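Local coordinates for protein glucose-1-phosphate thymidylyltransferase (Bacillus anthracis, PDB 4ECM) that catalyses transfer of a thymidylyl group from dTTP to glucose 1-phosphate, giving dTDP-glucose and pyrophosphate, a step of dTDP-L-rhamnose biosynthesis, at residues Q149-K154 against L227-L232; T71-I76 against V97-R102; Q112-C117 against S200-Y205. All coordinates share one frame; numbering follows the deposited sequence.

Contact 1: residues Q149-K154 against L227-L232; sequences QKEGAK and LKRGVL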
loop_
_atom_site.group_PDB
_atom_site.type_symbol
_atom_site.label_atom_id
_atom_site.label_comp_id
_atom_site.label_asym_id
_atom_site.label_seq_id
_atom_site.Cartn_x
_atom_site.Cartn_y
_atom_site.Cartn_z
ATOM N N GLN A 149 -24.566 -36.390 -3.311
ATOM C CA GLN A 149 -25.280 -36.194 -4.566
ATOM C C GLN A 149 -24.376 -36.690 -5.691
ATOM O O GLN A 149 -23.239 -36.252 -5.798
ATOM C CB GLN A 149 -25.639 -34.713 -4.716
ATOM C CG GLN A 149 -26.422 -34.352 -5.957
ATOM C CD GLN A 149 -26.751 -32.872 -5.987
ATOM O OE1 GLN A 149 -27.171 -32.312 -4.981
ATOM N NE2 GLN A 149 -26.576 -32.238 -7.144
ATOM N N LYS A 150 -24.888 -37.606 -6.514
ATOM C CA LYS A 150 -24.105 -38.243 -7.565
ATOM C C LYS A 150 -23.310 -37.251 -8.393
ATOM O O LYS A 150 -22.123 -37.441 -8.605
ATOM C CB LYS A 150 -24.976 -39.132 -8.475
ATOM C CG LYS A 150 -24.145 -39.845 -9.549
ATOM C CD LYS A 150 -24.861 -41.032 -10.183
ATOM C CE LYS A 150 -26.133 -40.630 -10.911
ATOM N NZ LYS A 150 -26.716 -41.788 -11.658
ATOM N N GLU A 151 -23.975 -36.212 -8.872
ATOM C CA GLU A 151 -23.302 -35.162 -9.603
ATOM C C GLU A 151 -24.155 -33.911 -9.616
ATOM O O GLU A 151 -25.254 -33.898 -9.089
ATOM C CB GLU A 151 -23.052 -35.588 -11.045
ATOM C CG GLU A 151 -24.335 -35.721 -11.870
ATOM C CD GLU A 151 -24.054 -35.918 -13.349
ATOM O OE1 GLU A 151 -23.288 -35.100 -13.942
ATOM O OE2 GLU A 151 -24.617 -36.883 -13.916
ATOM N N GLY A 152 -23.635 -32.857 -10.234
ATOM C CA GLY A 152 -24.396 -31.639 -10.423
ATOM C C GLY A 152 -24.041 -30.449 -9.570
ATOM O O GLY A 152 -22.866 -30.137 -9.365
ATOM N N ALA A 153 -25.084 -29.784 -9.079
ATOM C CA ALA A 153 -24.947 -28.575 -8.306
ATOM C C ALA A 153 -26.066 -28.468 -7.300
ATOM O O ALA A 153 -27.051 -29.235 -7.343
ATOM C CB ALA A 153 -24.968 -27.351 -9.241
ATOM N N LYS A 154 -25.904 -27.500 -6.411
ATOM C CA LYS A 154 -26.874 -27.192 -5.381
ATOM C C LYS A 154 -26.846 -25.691 -5.101
ATOM O O LYS A 154 -25.778 -25.076 -5.036
ATOM C CB LYS A 154 -26.565 -27.975 -4.092
ATOM C CG LYS A 154 -27.485 -27.648 -2.904
ATOM C CD LYS A 154 -27.142 -28.452 -1.641
ATOM C CE LYS A 154 -27.455 -29.969 -1.759
ATOM N NZ LYS A 154 -28.895 -30.324 -1.938
ATOM N N LEU A 227 -29.611 -27.063 -14.148
ATOM C CA LEU A 227 -31.042 -27.320 -13.989
ATOM C C LEU A 227 -31.608 -28.081 -15.197
ATOM O O LEU A 227 -32.250 -29.109 -15.023
ATOM C CB LEU A 227 -31.809 -26.014 -13.761
ATOM C CG LEU A 227 -33.329 -26.120 -13.607
ATOM C CD1 LEU A 227 -33.703 -27.086 -12.474
ATOM C CD2 LEU A 227 -33.916 -24.734 -13.370
ATOM N N LYS A 228 -31.359 -27.583 -16.404
ATOM C CA LYS A 228 -31.810 -28.257 -17.629
ATOM C C LYS A 228 -31.230 -29.653 -17.747
ATOM O O LYS A 228 -31.822 -30.511 -18.379
ATOM C CB LYS A 228 -31.427 -27.478 -18.883
ATOM C CG LYS A 228 -32.169 -26.168 -19.063
ATOM C CD LYS A 228 -31.901 -25.605 -20.453
ATOM C CE LYS A 228 -32.685 -24.322 -20.706
ATOM N NZ LYS A 228 -32.589 -23.902 -22.148
ATOM N N ARG A 229 -30.054 -29.880 -17.163
ATOM C CA ARG A 229 -29.469 -31.213 -17.200
ATOM C C ARG A 229 -30.112 -32.119 -16.138
ATOM O O ARG A 229 -29.829 -33.306 -16.084
ATOM C CB ARG A 229 -27.949 -31.157 -17.057
ATOM C CG ARG A 229 -27.218 -30.555 -18.280
ATOM C CD ARG A 229 -25.674 -30.514 -18.090
ATOM N NE ARG A 229 -25.165 -31.827 -17.675
ATOM C CZ ARG A 229 -24.470 -32.088 -16.562
ATOM N NH1 ARG A 229 -24.118 -33.346 -16.298
ATOM N NH2 ARG A 229 -24.093 -31.122 -15.729
ATOM N N GLY A 230 -30.985 -31.559 -15.304
ATOM C CA GLY A 230 -31.689 -32.346 -14.300
ATOM C C GLY A 230 -30.837 -32.766 -13.106
ATOM O O GLY A 230 -31.202 -33.703 -12.387
ATOM N N VAL A 231 -29.722 -32.070 -12.876
ATOM C CA VAL A 231 -28.830 -32.415 -11.757
ATOM C C VAL A 231 -28.619 -31.257 -10.737
ATOM O O VAL A 231 -27.671 -31.279 -9.937
ATOM C CB VAL A 231 -27.489 -32.966 -12.286
ATOM C CG1 VAL A 231 -27.752 -34.296 -13.092
ATOM C CG2 VAL A 231 -26.775 -31.921 -13.153
ATOM N N LEU A 232 -29.514 -30.275 -10.765
ATOM C CA LEU A 232 -29.494 -29.167 -9.810
ATOM C C LEU A 232 -30.464 -29.465 -8.647
ATOM O O LEU A 232 -31.614 -29.794 -8.897
ATOM C CB LEU A 232 -29.943 -27.864 -10.469
ATOM C CG LEU A 232 -29.974 -26.661 -9.500
ATOM C CD1 LEU A 232 -28.568 -26.338 -9.036
ATOM C CD2 LEU A 232 -30.622 -25.424 -10.140
HETATM O O HOH W 1 -22.812 -32.377 -13.297
#
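E151 reaches over V231 to R229, so that its stem makes an apolar contact and its end a charged one. With chi1 at 68°, CB places CG between the backbone N and the carbonyl carbon. CG of E151 lies 3.9 Å from CG1 of V231, and the same methyl stays close to CD and OE2 as the extended chain runs past it. At the tip, OE1 of E151 forms a salt bridge with NH1 of R229 at 3.1 Å. The nitrogen comes from above the carboxylate plane, and the two flat groups are turned 61° apart. A water donates to E151 OE1 at 2.8 Å and accepts from R229 NH2 at 3.0 Å, a second route between the same charges. K201 also pairs with OE1, so this oxygen draws two cations and is probably strongly polarised.

Beneath this polar end the chains come together at the beginning of a parallel strand pair. Helix 219-228 closes in a Schellman motif, with G230 at positive phi, and the chain then enters strand 232-236, which meets the start of strand 153-159 through an A153-L232 bridge, the only one between these segments. N of A153 donates to O of V231 at 3.1 Å, with an N-H...O angle of 164°. CA of G152 brings its hydrogen to the same V231 oxygen at 3.3 Å. Within the bridged pair, CB of A153 packs on CD1 of L232 at 3.7 Å.

The entry to strand 153-159 is braced by Q149, whose NE2 donates to O of E151 at 2.9 Å and also to O of A153. Both acceptors lie in the plane of the amide, which fixes its rotation, while OE1 of Q149 bonds the hydroxyl of T233.

Contact 2: residues T71-I76 against V97-R102; sequences TDIMII and VSFTYR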
loop_
_atom_site.group_PDB
_atom_site.type_symbol
_atom_site.label_atom_id
_atom_site.label_comp_id
_atom_site.label_asym_id
_atom_site.label_seq_id
_atom_site.Cartn_x
_atom_site.Cartn_y
_atom_site.Cartn_z
ATOM N N THR A 71 -10.592 -26.402 4.003
ATOM C CA THR A 71 -9.387 -25.634 4.314
ATOM C C THR A 71 -8.546 -25.178 3.113
ATOM O O THR A 71 -7.684 -24.323 3.284
ATOM C CB THR A 71 -8.503 -26.431 5.272
ATOM O OG1 THR A 71 -8.173 -27.696 4.682
ATOM C CG2 THR A 71 -9.244 -26.667 6.600
ATOM N N ASP A 72 -8.760 -25.772 1.936
ATOM C CA ASP A 72 -8.071 -25.365 0.702
ATOM C C ASP A 72 -8.993 -24.347 0.049
ATOM O O ASP A 72 -10.004 -24.706 -0.550
ATOM C CB ASP A 72 -7.834 -26.554 -0.240
ATOM C CG ASP A 72 -6.857 -27.581 0.327
ATOM O OD1 ASP A 72 -5.878 -27.198 0.994
ATOM O OD2 ASP A 72 -7.065 -28.787 0.089
ATOM N N ILE A 73 -8.633 -23.073 0.152
ATOM C CA ILE A 73 -9.500 -21.996 -0.307
ATOM C C ILE A 73 -8.807 -21.041 -1.264
ATOM O O ILE A 73 -7.692 -20.571 -0.996
ATOM C CB ILE A 73 -9.969 -21.159 0.899
ATOM C CG1 ILE A 73 -10.679 -22.052 1.927
ATOM C CG2 ILE A 73 -10.879 -20.011 0.432
ATOM C CD1 ILE A 73 -10.912 -21.420 3.278
ATOM N N MET A 74 -9.478 -20.746 -2.373
ATOM C CA MET A 74 -8.967 -19.785 -3.320
ATOM C C MET A 74 -9.719 -18.464 -3.153
ATOM O O MET A 74 -10.943 -18.442 -3.017
ATOM C CB MET A 74 -9.080 -20.301 -4.762
ATOM C CG MET A 74 -8.727 -19.237 -5.807
ATOM S SD MET A 74 -8.173 -19.904 -7.395
ATOM C CE MET A 74 -6.571 -20.530 -6.894
ATOM N N ILE A 75 -8.971 -17.372 -3.179
ATOM C CA ILE A 75 -9.510 -16.026 -3.024
ATOM C C ILE A 75 -9.287 -15.270 -4.327
ATOM O O ILE A 75 -8.150 -15.174 -4.807
ATOM C CB ILE A 75 -8.771 -15.278 -1.914
ATOM C CG1 ILE A 75 -8.837 -16.046 -0.572
ATOM C CG2 ILE A 75 -9.279 -13.819 -1.782
ATOM C CD1 ILE A 75 -10.148 -16.117 0.063
ATOM N N ILE A 76 -10.365 -14.731 -4.893
ATOM C CA ILE A 76 -10.300 -13.936 -6.114
ATOM C C ILE A 76 -10.606 -12.467 -5.803
ATOM O O ILE A 76 -11.589 -12.165 -5.132
ATOM C CB ILE A 76 -11.321 -14.408 -7.138
ATOM C CG1 ILE A 76 -11.107 -15.888 -7.488
ATOM C CG2 ILE A 76 -11.271 -13.519 -8.409
ATOM C CD1 ILE A 76 -9.762 -16.209 -8.132
ATOM N N VAL A 97 -6.420 -22.436 7.936
ATOM C CA VAL A 97 -6.750 -22.755 6.542
ATOM C C VAL A 97 -5.539 -22.520 5.644
ATOM O O VAL A 97 -4.451 -22.224 6.112
ATOM C CB VAL A 97 -7.961 -21.976 6.016
ATOM C CG1 VAL A 97 -9.208 -22.331 6.820
ATOM C CG2 VAL A 97 -7.678 -20.459 6.030
ATOM N N SER A 98 -5.741 -22.649 4.344
ATOM C CA SER A 98 -4.669 -22.518 3.400
ATOM C C SER A 98 -5.194 -21.738 2.187
ATOM O O SER A 98 -6.146 -22.179 1.541
ATOM C CB SER A 98 -4.225 -23.926 3.046
ATOM O OG SER A 98 -3.085 -23.922 2.261
ATOM N N PHE A 99 -4.596 -20.571 1.904
ATOM C CA PHE A 99 -5.063 -19.703 0.827
ATOM C C PHE A 99 -4.196 -19.701 -0.418
ATOM O O PHE A 99 -2.977 -19.816 -0.350
ATOM C CB PHE A 99 -5.174 -18.232 1.298
ATOM C CG PHE A 99 -6.222 -17.996 2.364
ATOM C CD1 PHE A 99 -7.546 -18.330 2.137
ATOM C CD2 PHE A 99 -5.889 -17.381 3.560
ATOM C CE1 PHE A 99 -8.509 -18.111 3.102
ATOM C CE2 PHE A 99 -6.848 -17.150 4.539
ATOM C CZ PHE A 99 -8.159 -17.508 4.310
ATOM N N THR A 100 -4.851 -19.524 -1.554
ATOM C CA THR A 100 -4.192 -19.375 -2.851
ATOM C C THR A 100 -4.924 -18.192 -3.492
ATOM O O THR A 100 -6.155 -18.105 -3.394
ATOM C CB THR A 100 -4.305 -20.663 -3.689
ATOM O OG1 THR A 100 -3.661 -21.737 -2.989
ATOM C CG2 THR A 100 -3.644 -20.503 -5.080
ATOM N N TYR A 101 -4.189 -17.280 -4.132
ATOM C CA TYR A 101 -4.786 -16.078 -4.694
ATOM C C TYR A 101 -4.640 -15.906 -6.201
ATOM O O TYR A 101 -3.590 -16.205 -6.780
ATOM C CB TYR A 101 -4.137 -14.834 -4.045
ATOM C CG TYR A 101 -4.240 -14.760 -2.528
ATOM C CD1 TYR A 101 -5.283 -14.077 -1.908
ATOM C CD2 TYR A 101 -3.262 -15.326 -1.717
ATOM C CE1 TYR A 101 -5.371 -13.993 -0.482
ATOM C CE2 TYR A 101 -3.339 -15.250 -0.304
ATOM C CZ TYR A 101 -4.395 -14.579 0.297
ATOM O OH TYR A 101 -4.456 -14.502 1.662
ATOM N N ARG A 102 -5.684 -15.370 -6.821
ATOM C CA ARG A 102 -5.650 -15.023 -8.243
ATOM C C ARG A 102 -6.352 -13.691 -8.496
ATOM O O ARG A 102 -7.308 -13.357 -7.822
ATOM C CB ARG A 102 -6.265 -16.097 -9.109
ATOM C CG ARG A 102 -5.586 -17.440 -8.971
ATOM C CD ARG A 102 -5.813 -18.235 -10.231
ATOM N NE ARG A 102 -4.934 -17.779 -11.304
ATOM C CZ ARG A 102 -5.191 -17.909 -12.599
ATOM N NH1 ARG A 102 -6.356 -18.409 -13.019
ATOM N NH2 ARG A 102 -4.298 -17.479 -13.485
HETATM O O HOH W 2 -4.534 -25.229 -0.236
#
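A beta-alpha-beta unit, strand 72-77, helix 82-89 and strand 98-103, brings these two parallel strands side by side in the nucleotidyltransferase sheet. Five backbone bonds alternate along them: S98 N to T71 O, I73 N to S98 O (3.0 Å), T100 N to I73 O, I75 N to T100 O (2.9 Å) and R102 N to I75 O. On one face, CB of I73 rests 3.9 Å from CD1 of F99, and CB of I75 lies 3.7 Å from CD1 of Y101, each pair side by side. CG1 of I75 also reaches CD1 of F99, and helix 82-89 covers the aromatic rings. The other face carries M74. Bent at chi3 (-71°), its chain brings CE to 3.4 Å from CG2 of T100, a tight contact, and SD against CG of R102, whose NH1 bonds O of L116. Near the strand starts, a water links OD1 of D72 to OG of S98. M74 bonds strand 25-30 on its far side, making strand 72-77 interior to the sheet. The far side of strand 98-103 bonds the second subunit through the Y101 backbone, F99 O and R102 NE, so the pair joins the sheet core to a subunit interface.

Contact 3: residues Q112-C117 against S200-Y205; sequences QALGLC and SKVFSY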
loop_
_atom_site.group_PDB
_atom_site.type_symbol
_atom_site.label_atom_id
_atom_site.label_comp_id
_atom_site.label_asym_id
_atom_site.label_seq_id
_atom_site.Cartn_x
_atom_site.Cartn_y
_atom_site.Cartn_z
ATOM N N GLN A 112 -17.121 -15.183 -14.503
ATOM C CA GLN A 112 -15.757 -14.946 -14.983
ATOM C C GLN A 112 -14.729 -15.191 -13.846
ATOM O O GLN A 112 -13.685 -15.820 -14.039
ATOM C CB GLN A 112 -15.633 -13.493 -15.451
ATOM C CG GLN A 112 -14.291 -13.159 -16.108
ATOM C CD GLN A 112 -14.155 -11.671 -16.435
ATOM O OE1 GLN A 112 -14.156 -10.818 -15.542
ATOM N NE2 GLN A 112 -13.981 -11.364 -17.720
ATOM N N ALA A 113 -15.034 -14.651 -12.666
ATOM C CA ALA A 113 -14.175 -14.809 -11.497
ATOM C C ALA A 113 -14.034 -16.292 -11.163
ATOM O O ALA A 113 -12.940 -16.796 -10.932
ATOM C CB ALA A 113 -14.743 -14.027 -10.307
ATOM N N LEU A 114 -15.144 -17.008 -11.189
ATOM C CA LEU A 114 -15.117 -18.440 -10.876
ATOM C C LEU A 114 -14.262 -19.199 -11.878
ATOM O O LEU A 114 -13.582 -20.156 -11.511
ATOM C CB LEU A 114 -16.532 -19.009 -10.850
ATOM C CG LEU A 114 -16.678 -20.505 -10.601
ATOM C CD1 LEU A 114 -16.101 -20.890 -9.265
ATOM C CD2 LEU A 114 -18.154 -20.889 -10.669
ATOM N N GLY A 115 -14.273 -18.751 -13.128
ATOM C CA GLY A 115 -13.499 -19.407 -14.201
ATOM C C GLY A 115 -12.005 -19.470 -13.935
ATOM O O GLY A 115 -11.340 -20.387 -14.390
ATOM N N LEU A 116 -11.477 -18.490 -13.195
ATOM C CA LEU A 116 -10.037 -18.433 -12.848
ATOM C C LEU A 116 -9.612 -19.560 -11.876
ATOM O O LEU A 116 -8.413 -19.820 -11.681
ATOM C CB LEU A 116 -9.719 -17.088 -12.178
ATOM C CG LEU A 116 -10.125 -15.823 -12.940
ATOM C CD1 LEU A 116 -9.997 -14.592 -12.051
ATOM C CD2 LEU A 116 -9.327 -15.664 -14.247
ATOM N N CYS A 117 -10.594 -20.223 -11.271
ATOM C CA CYS A 117 -10.325 -21.268 -10.288
ATOM C C CYS A 117 -10.297 -22.676 -10.880
ATOM O O CYS A 117 -10.201 -23.646 -10.149
ATOM C CB CYS A 117 -11.408 -21.220 -9.205
ATOM S SG CYS A 117 -11.697 -19.615 -8.492
ATOM N N SER A 200 -16.928 -30.282 -10.741
ATOM C CA SER A 200 -15.932 -29.700 -11.643
ATOM C C SER A 200 -16.420 -29.445 -13.077
ATOM O O SER A 200 -15.699 -28.836 -13.860
ATOM C CB SER A 200 -14.685 -30.582 -11.680
ATOM O OG SER A 200 -15.001 -31.842 -12.238
ATOM N N LYS A 201 -17.630 -29.869 -13.414
ATOM C CA LYS A 201 -18.140 -29.666 -14.763
ATOM C C LYS A 201 -18.490 -28.214 -15.048
ATOM O O LYS A 201 -18.638 -27.829 -16.207
ATOM C CB LYS A 201 -19.359 -30.559 -15.029
ATOM C CG LYS A 201 -19.025 -32.059 -15.011
ATOM C CD LYS A 201 -20.190 -32.920 -15.517
ATOM C CE LYS A 201 -19.804 -34.418 -15.569
ATOM N NZ LYS A 201 -20.967 -35.317 -15.908
ATOM N N VAL A 202 -18.595 -27.396 -14.001
ATOM C CA VAL A 202 -18.961 -26.003 -14.183
ATOM C C VAL A 202 -17.971 -25.258 -15.093
ATOM O O VAL A 202 -18.371 -24.384 -15.880
ATOM C CB VAL A 202 -19.110 -25.276 -12.830
ATOM C CG1 VAL A 202 -17.792 -25.283 -12.055
ATOM C CG2 VAL A 202 -19.626 -23.835 -13.027
ATOM N N PHE A 203 -16.694 -25.625 -15.020
ATOM C CA PHE A 203 -15.660 -24.935 -15.798
ATOM C C PHE A 203 -15.784 -25.130 -17.299
ATOM O O PHE A 203 -15.573 -24.179 -18.064
ATOM C CB PHE A 203 -14.251 -25.301 -15.300
ATOM C CG PHE A 203 -14.054 -25.011 -13.847
ATOM C CD1 PHE A 203 -14.063 -23.702 -13.386
ATOM C CD2 PHE A 203 -13.898 -26.035 -12.936
ATOM C CE1 PHE A 203 -13.923 -23.423 -12.034
ATOM C CE2 PHE A 203 -13.747 -25.762 -11.590
ATOM C CZ PHE A 203 -13.761 -24.447 -11.140
ATOM N N SER A 204 -16.121 -26.343 -17.723
ATOM C CA SER A 204 -16.307 -26.614 -19.147
ATOM C C SER A 204 -17.481 -25.785 -19.693
ATOM O O SER A 204 -17.455 -25.341 -20.840
ATOM C CB SER A 204 -16.548 -28.097 -19.382
ATOM O OG SER A 204 -17.698 -28.501 -18.666
ATOM N N TYR A 205 -18.503 -25.567 -18.873
ATOM C CA TYR A 205 -19.617 -24.745 -19.307
ATOM C C TYR A 205 -19.282 -23.250 -19.261
ATOM O O TYR A 205 -19.746 -22.496 -20.123
ATOM C CB TYR A 205 -20.903 -24.997 -18.516
ATOM C CG TYR A 205 -22.038 -24.154 -19.075
ATOM C CD1 TYR A 205 -22.711 -24.542 -20.238
ATOM C CD2 TYR A 205 -22.402 -22.945 -18.481
ATOM C CE1 TYR A 205 -23.740 -23.758 -20.780
ATOM C CE2 TYR A 205 -23.430 -22.155 -19.012
ATOM C CZ TYR A 205 -24.094 -22.568 -20.160
ATOM O OH TYR A 205 -25.111 -21.794 -20.689
#
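F203 points the rim of its ring at the last turn of helix 110-115, joining two short helices that pack on strand 125-130 of the nucleotidyltransferase sheet. CE1 of F203 comes 3.3 Å from O of L114, which lies in the plane of the ring, so an aromatic C-H edge faces the carbonyl oxygen in a weakly polar contact. CZ of F203 is 3.8 Å from O of C117, and CB of C117 lies 4.4 Å from CE1 of F203. With chi1 at -57°, CG of F203 stands anti to its carbonyl carbon, and the ring swings off its own helix toward 112-117. Beside it, L114 and V202 meet tip to tip, CD2 of L114 being 4.1 Å from CG2 of V202. The other methyl of V202, CG1, sits 3.9 Å above the plane of the F203 ring, over its centre, so the two neighbours along the chain pack on each other. No hydrogen bond crosses the contact; it is held by apolar atoms and by the ring edge.

Farther out, M126 of strand 125-130 touches L114, V202 and F203 alike, while I222 and Y226 of helix 219-228 flank V202. N of C117 donates to O of L114 at 3.0 Å, giving that oxygen a true hydrogen bond beside the ring contact. C117 itself takes the N-cap position of the next helix, 118-121, and leans on M74 and I76. A113, one residue before L114, touches the bound dTDP-glucose, so the helix that F203 touches also carries a residue of the nucleotide-sugar pocket. The hydroxyl OG of S204 turns back and donates to O of K201 at 2.7 Å.

In the fold
Contact 3 lies between the other two, its centre about 16 Å from the centre of each. It meets contact 1 at a salt bridge, E151 OE1 to K201 NZ at 3.0 Å, and contact 2 at R102 NH1 to L116 O (2.8 Å, a probable hydrogen bond). SD of M74 also packs 3.7 Å from SG of C117. Contacts 1 and 2 do not touch: about 16 Å separates their nearest atoms, though both reach the same large sheet. The bound dTDP-glucose lies about 5, 8 and 12 Å from the side chains of I76 in contact 2, L114 in contact 3 and L232 in contact 1, respectively.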